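PDB 6E0O: cGAS/DncV-like nucleotidyltransferase in E. coli homolog from Elizabethkingia meningoseptica ATCC 13253 = NBRC 12535, which synthesises cyclic dinucleotide second messengers from nucleoside triphosphates, with magnesium as cofactor, in a CBASS antiphage defence system. Local coordinates for residues Asn2-Glu5 with Gln6-Ile9; Lys181-Gln184 with Thr185-Tyr189. One frame throughout, in Å; residues are numbered along the deposited sequence.

Contact 1 of 2, residues Asn2-Glu5 with Gln6-Ile9; sequences NFSE and QQLI
Ser4 and Gln7 grip each other reciprocally at the start of helix 5-11, forming a capping box with Ser4 as the N-cap. In one direction Gln7 N donates to Ser4 OG at 3.0 Å, a fairly straight bond. In the other, Ser4 N donates to the side-chain carbonyl of Gln7, 2.9 Å from OE1 and nearly straight at 168°, the donor lying slightly out of the amide plane. Two backbone N-H groups at the helix mouth are thereby satisfied by side chains.

The torsions explain both reaches. Ser4 has chi1 of 68°, which points OG at the N-H of Gln7, while Gln7 runs out extended beyond CG, chi2 176°, until OE1 arrives beside the preceding loop. There OE1 also lies 3.3 Å from Phe3 CA and meets the Phe3 ring at its edge, near the ring plane. Gln7 was deposited in two conformers, so the OE1 half of the box, and its meeting with Phe3, hold for the copy described.

Behind the cap, the regular helical bonds Leu8 N to Ser4 O and Ile9 N to Glu5 O, both 3.0 Å, begin the first turn. Phe3 CB approaches Leu8 CD2 at 4.4 Å, a loose apolar touch on the flank.

Farther out, Glu5 directs its carboxylate to Thr237 OG1 and Tyr236 N, and Phe3 meets the Trp11 ring. Asn2 ND2 bonds to Tyr288 O, so this surface-lying N terminus is held against helix 275-289, while Leu8 rests on Thr237 and Leu240 of helix 236-252.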
loop_
_atom_site.group_PDB
_atom_site.type_symbol
_atom_site.label_atom_id
_atom_site.label_comp_id
_atom_site.label_asym_id
_atom_site.label_seq_id
_atom_site.Cartn_x
_atom_site.Cartn_y
_atom_site.Cartn_z
ATOM N N ASN A 2 -3.592 -27.417 3.690
ATOM C CA ASN A 2 -3.778 -27.628 2.259
ATOM C C ASN A 2 -2.561 -27.272 1.418
ATOM O O ASN A 2 -2.478 -27.718 0.266
ATOM C CB ASN A 2 -4.977 -26.816 1.763
ATOM C CG ASN A 2 -6.274 -27.262 2.384
ATOM O OD1 ASN A 2 -6.418 -28.417 2.802
ATOM N ND2 ASN A 2 -7.237 -26.360 2.431
ATOM N N PHE A 3 -1.638 -26.481 1.944
ATOM C CA PHE A 3 -0.478 -26.029 1.196
ATOM C C PHE A 3 0.766 -26.332 2.008
ATOM O O PHE A 3 0.775 -26.181 3.232
ATOM C CB PHE A 3 -0.573 -24.536 0.896
ATOM C CG PHE A 3 -1.805 -24.166 0.122
ATOM C CD1 PHE A 3 -1.842 -24.292 -1.257
ATOM C CD2 PHE A 3 -2.936 -23.729 0.777
ATOM C CE1 PHE A 3 -2.981 -23.970 -1.964
ATOM C CE2 PHE A 3 -4.079 -23.402 0.077
ATOM C CZ PHE A 3 -4.103 -23.527 -1.297
ATOM N N SER A 4 1.803 -26.776 1.318
ATOM C CA SER A 4 3.012 -27.194 1.991
ATOM C C SER A 4 3.816 -25.981 2.454
ATOM O O SER A 4 3.587 -24.842 2.036
ATOM C CB SER A 4 3.872 -28.001 1.029
ATOM O OG SER A 4 4.349 -27.137 0.009
ATOM N N GLU A 5 4.781 -26.247 3.336
ATOM C CA GLU A 5 5.739 -25.228 3.737
ATOM C C GLU A 5 6.364 -24.566 2.515
ATOM O O GLU A 5 6.465 -23.336 2.443
ATOM C CB GLU A 5 6.796 -25.875 4.633
ATOM C CG GLU A 5 7.903 -24.956 5.106
ATOM C CD GLU A 5 7.518 -24.054 6.273
ATOM O OE1 GLU A 5 6.383 -24.152 6.791
ATOM O OE2 GLU A 5 8.377 -23.252 6.684
ATOM N N GLN A 6 6.782 -25.371 1.533
ATOM C CA GLN A 6 7.423 -24.809 0.351
ATOM C C GLN A 6 6.463 -23.932 -0.449
ATOM O O GLN A 6 6.873 -22.912 -1.007
ATOM C CB GLN A 6 7.990 -25.917 -0.533
ATOM C CG GLN A 6 8.775 -25.366 -1.704
ATOM C CD GLN A 6 9.982 -24.575 -1.256
ATOM O OE1 GLN A 6 10.811 -25.072 -0.495
ATOM N NE2 GLN A 6 10.078 -23.329 -1.709
ATOM N N GLN A 7 5.192 -24.323 -0.551
ATOM C CA GLN A 7 4.234 -23.485 -1.265
ATOM C C GLN A 7 4.076 -22.135 -0.576
ATOM O O GLN A 7 3.987 -21.096 -1.244
ATOM C CB GLN A 7 2.897 -24.210 -1.400
ATOM C CG GLN A 7 2.932 -25.363 -2.406
ATOM C CD GLN A 7 1.631 -26.148 -2.457
ATOM O OE1 GLN A 7 1.260 -26.819 -1.496
ATOM N NE2 GLN A 7 0.937 -26.073 -3.588
ATOM N N LEU A 8 4.053 -22.125 0.760
ATOM C CA LEU A 8 3.969 -20.856 1.479
ATOM C C LEU A 8 5.206 -20.011 1.221
ATOM O O LEU A 8 5.108 -18.792 1.036
ATOM C CB LEU A 8 3.802 -21.091 2.979
ATOM C CG LEU A 8 2.517 -21.784 3.429
ATOM C CD1 LEU A 8 2.493 -21.862 4.954
ATOM C CD2 LEU A 8 1.292 -21.066 2.903
ATOM N N ILE A 9 6.387 -20.636 1.222
ATOM C CA ILE A 9 7.607 -19.899 0.905
ATOM C C ILE A 9 7.499 -19.274 -0.481
ATOM O O ILE A 9 7.843 -18.104 -0.682
ATOM C CB ILE A 9 8.841 -20.811 1.033
ATOM C CG1 ILE A 9 9.034 -21.215 2.501
ATOM C CG2 ILE A 9 10.076 -20.109 0.483
ATOM C CD1 ILE A 9 10.066 -22.307 2.710
#

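Contact 2 of 2, residues Lys181-Gln184 with Thr185-Tyr189; sequences KTNQ and TYRLY
Thr182 and Thr185 set the hydrogen bonding where helix 171-184 gives way to helix 188-205. Thr182 O takes two backbone donors: Arg187 N at 3.0 Å, only slightly out of the carbonyl plane, and Thr185 N at 3.3 Å, which stands well above that plane. Thr185 OG1 works both ways, donating to Lys181 O at 2.8 Å and accepting from Tyr189 N, so one hydroxyl bridges the end of one helix and the beginning of the next. A chi1 of 54° swings OG1 back toward Lys181 O while keeping it within bonding distance of Tyr189 N. A type I' turn, Thr185 to Leu188, reverses the chain, with Tyr186 and Arg187 both at positive phi.

Among side chains, the exposed pair Asn183 and Arg187 lie alongside each other. Arg187, bent at chi3 (57°), presents NH1 to Asn183 OD1 at 3.0 Å, the acceptor meeting the guanidinium edge. A water bridges the same OD1 to Arg187 NH2. Separately, the buried Thr182 bonds through OG1 to Lys190 N and, by another water, to Arg187 O.

Apolar contact is made by Lys181, whose chain crosses Tyr189 at about a right angle. Its CD lies over one ring face, 3.9 Å from the centroid, a CH-pi contact displaced toward the rim. Beyond it, NZ bonds to Asn228 OD1 and Val226 O, while Tyr189 OH bonds to Glu220 O.

One doubly used carbonyl and one bifunctional hydroxyl thus satisfy backbone groups through the helix break, and the buried lysine uses its methylene chain for the ring while its ammonium group finds carbonyl oxygens.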
loop_
_atom_site.group_PDB
_atom_site.type_symbol
_atom_site.label_atom_id
_atom_site.label_comp_id
_atom_site.label_asym_id
_atom_site.label_seq_id
_atom_site.Cartn_x
_atom_site.Cartn_y
_atom_site.Cartn_z
ATOM N N LYS A 181 10.060 -3.548 11.094
ATOM C CA LYS A 181 9.450 -4.764 11.618
ATOM C C LYS A 181 9.930 -5.990 10.855
ATOM O O LYS A 181 10.234 -7.029 11.461
ATOM C CB LYS A 181 7.929 -4.691 11.604
ATOM C CG LYS A 181 7.309 -5.884 12.319
ATOM C CD LYS A 181 5.800 -5.845 12.252
ATOM C CE LYS A 181 5.147 -6.998 13.005
ATOM N NZ LYS A 181 5.231 -6.781 14.477
ATOM N N THR A 182 10.013 -5.907 9.524
ATOM C CA THR A 182 10.484 -7.079 8.791
ATOM C C THR A 182 11.929 -7.394 9.158
ATOM O O THR A 182 12.306 -8.562 9.289
ATOM C CB THR A 182 10.240 -6.930 7.286
ATOM O OG1 THR A 182 9.769 -8.199 6.806
ATOM C CG2 THR A 182 11.451 -6.507 6.523
ATOM N N ASN A 183 12.732 -6.365 9.383
ATOM C CA ASN A 183 14.114 -6.594 9.785
ATOM C C ASN A 183 14.224 -7.262 11.144
ATOM O O ASN A 183 15.226 -7.933 11.401
ATOM C CB ASN A 183 14.884 -5.276 9.762
ATOM C CG ASN A 183 15.130 -4.762 8.348
ATOM O OD1 ASN A 183 14.916 -5.470 7.369
ATOM N ND2 ASN A 183 15.580 -3.524 8.247
ATOM N N GLN A 184 13.220 -7.107 12.003
ATOM C CA GLN A 184 13.246 -7.683 13.338
ATOM C C GLN A 184 12.572 -9.040 13.429
ATOM O O GLN A 184 12.658 -9.680 14.481
ATOM C CB GLN A 184 12.517 -6.763 14.311
ATOM C CG GLN A 184 13.211 -5.463 14.583
ATOM C CD GLN A 184 12.310 -4.482 15.283
ATOM O OE1 GLN A 184 11.083 -4.553 15.164
ATOM N NE2 GLN A 184 12.903 -3.556 16.014
ATOM N N THR A 185 11.887 -9.486 12.387
ATOM C CA THR A 185 11.093 -10.705 12.430
ATOM C C THR A 185 11.611 -11.761 11.461
ATOM O O THR A 185 10.832 -12.535 10.905
ATOM C CB THR A 185 9.621 -10.410 12.150
ATOM O OG1 THR A 185 9.497 -9.699 10.906
ATOM C CG2 THR A 185 8.996 -9.621 13.281
ATOM N N TYR A 186 12.923 -11.820 11.258
ATOM C CA TYR A 186 13.504 -12.805 10.355
ATOM C C TYR A 186 12.953 -12.646 8.940
ATOM O O TYR A 186 12.837 -13.620 8.190
ATOM C CB TYR A 186 13.283 -14.229 10.879
ATOM C CG TYR A 186 13.642 -14.378 12.333
ATOM C CD1 TYR A 186 14.970 -14.417 12.737
ATOM C CD2 TYR A 186 12.659 -14.472 13.306
ATOM C CE1 TYR A 186 15.310 -14.551 14.063
ATOM C CE2 TYR A 186 12.991 -14.607 14.642
ATOM C CZ TYR A 186 14.322 -14.646 15.010
ATOM O OH TYR A 186 14.673 -14.777 16.330
ATOM N N ARG A 187 12.596 -11.411 8.571
ATOM C CA ARG A 187 12.032 -11.066 7.269
ATOM C C ARG A 187 10.627 -11.629 7.087
ATOM O O ARG A 187 10.060 -11.551 5.993
ATOM C CB ARG A 187 12.981 -11.446 6.125
ATOM C CG ARG A 187 14.431 -10.991 6.411
ATOM C CD ARG A 187 15.254 -10.734 5.134
ATOM N NE ARG A 187 14.551 -9.742 4.335
ATOM C CZ ARG A 187 14.485 -8.444 4.615
ATOM N NH1 ARG A 187 15.125 -7.930 5.661
ATOM N NH2 ARG A 187 13.752 -7.651 3.849
ATOM N N LEU A 188 10.010 -12.122 8.158
ATOM C CA LEU A 188 8.719 -12.783 8.029
ATOM C C LEU A 188 7.542 -11.813 8.022
ATOM O O LEU A 188 6.494 -12.173 7.494
ATOM C CB LEU A 188 8.560 -13.863 9.101
ATOM C CG LEU A 188 9.515 -15.044 8.927
ATOM C CD1 LEU A 188 9.503 -15.901 10.181
ATOM C CD2 LEU A 188 9.148 -15.872 7.707
ATOM N N TYR A 189 7.679 -10.596 8.560
ATOM C CA TYR A 189 6.550 -9.665 8.525
ATOM C C TYR A 189 6.048 -9.471 7.085
ATOM O O TYR A 189 4.873 -9.716 6.773
ATOM C CB TYR A 189 6.908 -8.318 9.187
ATOM C CG TYR A 189 5.928 -7.226 8.814
ATOM C CD1 TYR A 189 4.574 -7.365 9.089
ATOM C CD2 TYR A 189 6.347 -6.085 8.146
ATOM C CE1 TYR A 189 3.672 -6.405 8.709
ATOM C CE2 TYR A 189 5.438 -5.113 7.760
ATOM C CZ TYR A 189 4.106 -5.276 8.048
ATOM O OH TYR A 189 3.211 -4.308 7.650
HETATM O O HOH W 1 10.527 -9.296 4.491
HETATM O O HOH W 2 13.857 -4.940 4.855
#

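How the contacts relate
From the N terminus the chain enters contact 1 at once: residues 2-9 bring the leading loop into helix 5-11. It then passes through the mixed sheet and helix 171-184 before contact 2, at 181-189, turns it into helix 188-205. Each contact is continuous in sequence and closes only a local turn; they follow in series, without nesting or crossing. The centres of contact 1 and contact 2 are 19 Å apart, and the two do not touch. A shared neighbour relates them: helix 236-252 packs against Leu8 and Ile9 of contact 1 and Leu188 of contact 2, with Tyr236 meeting both Ile9 and Leu188.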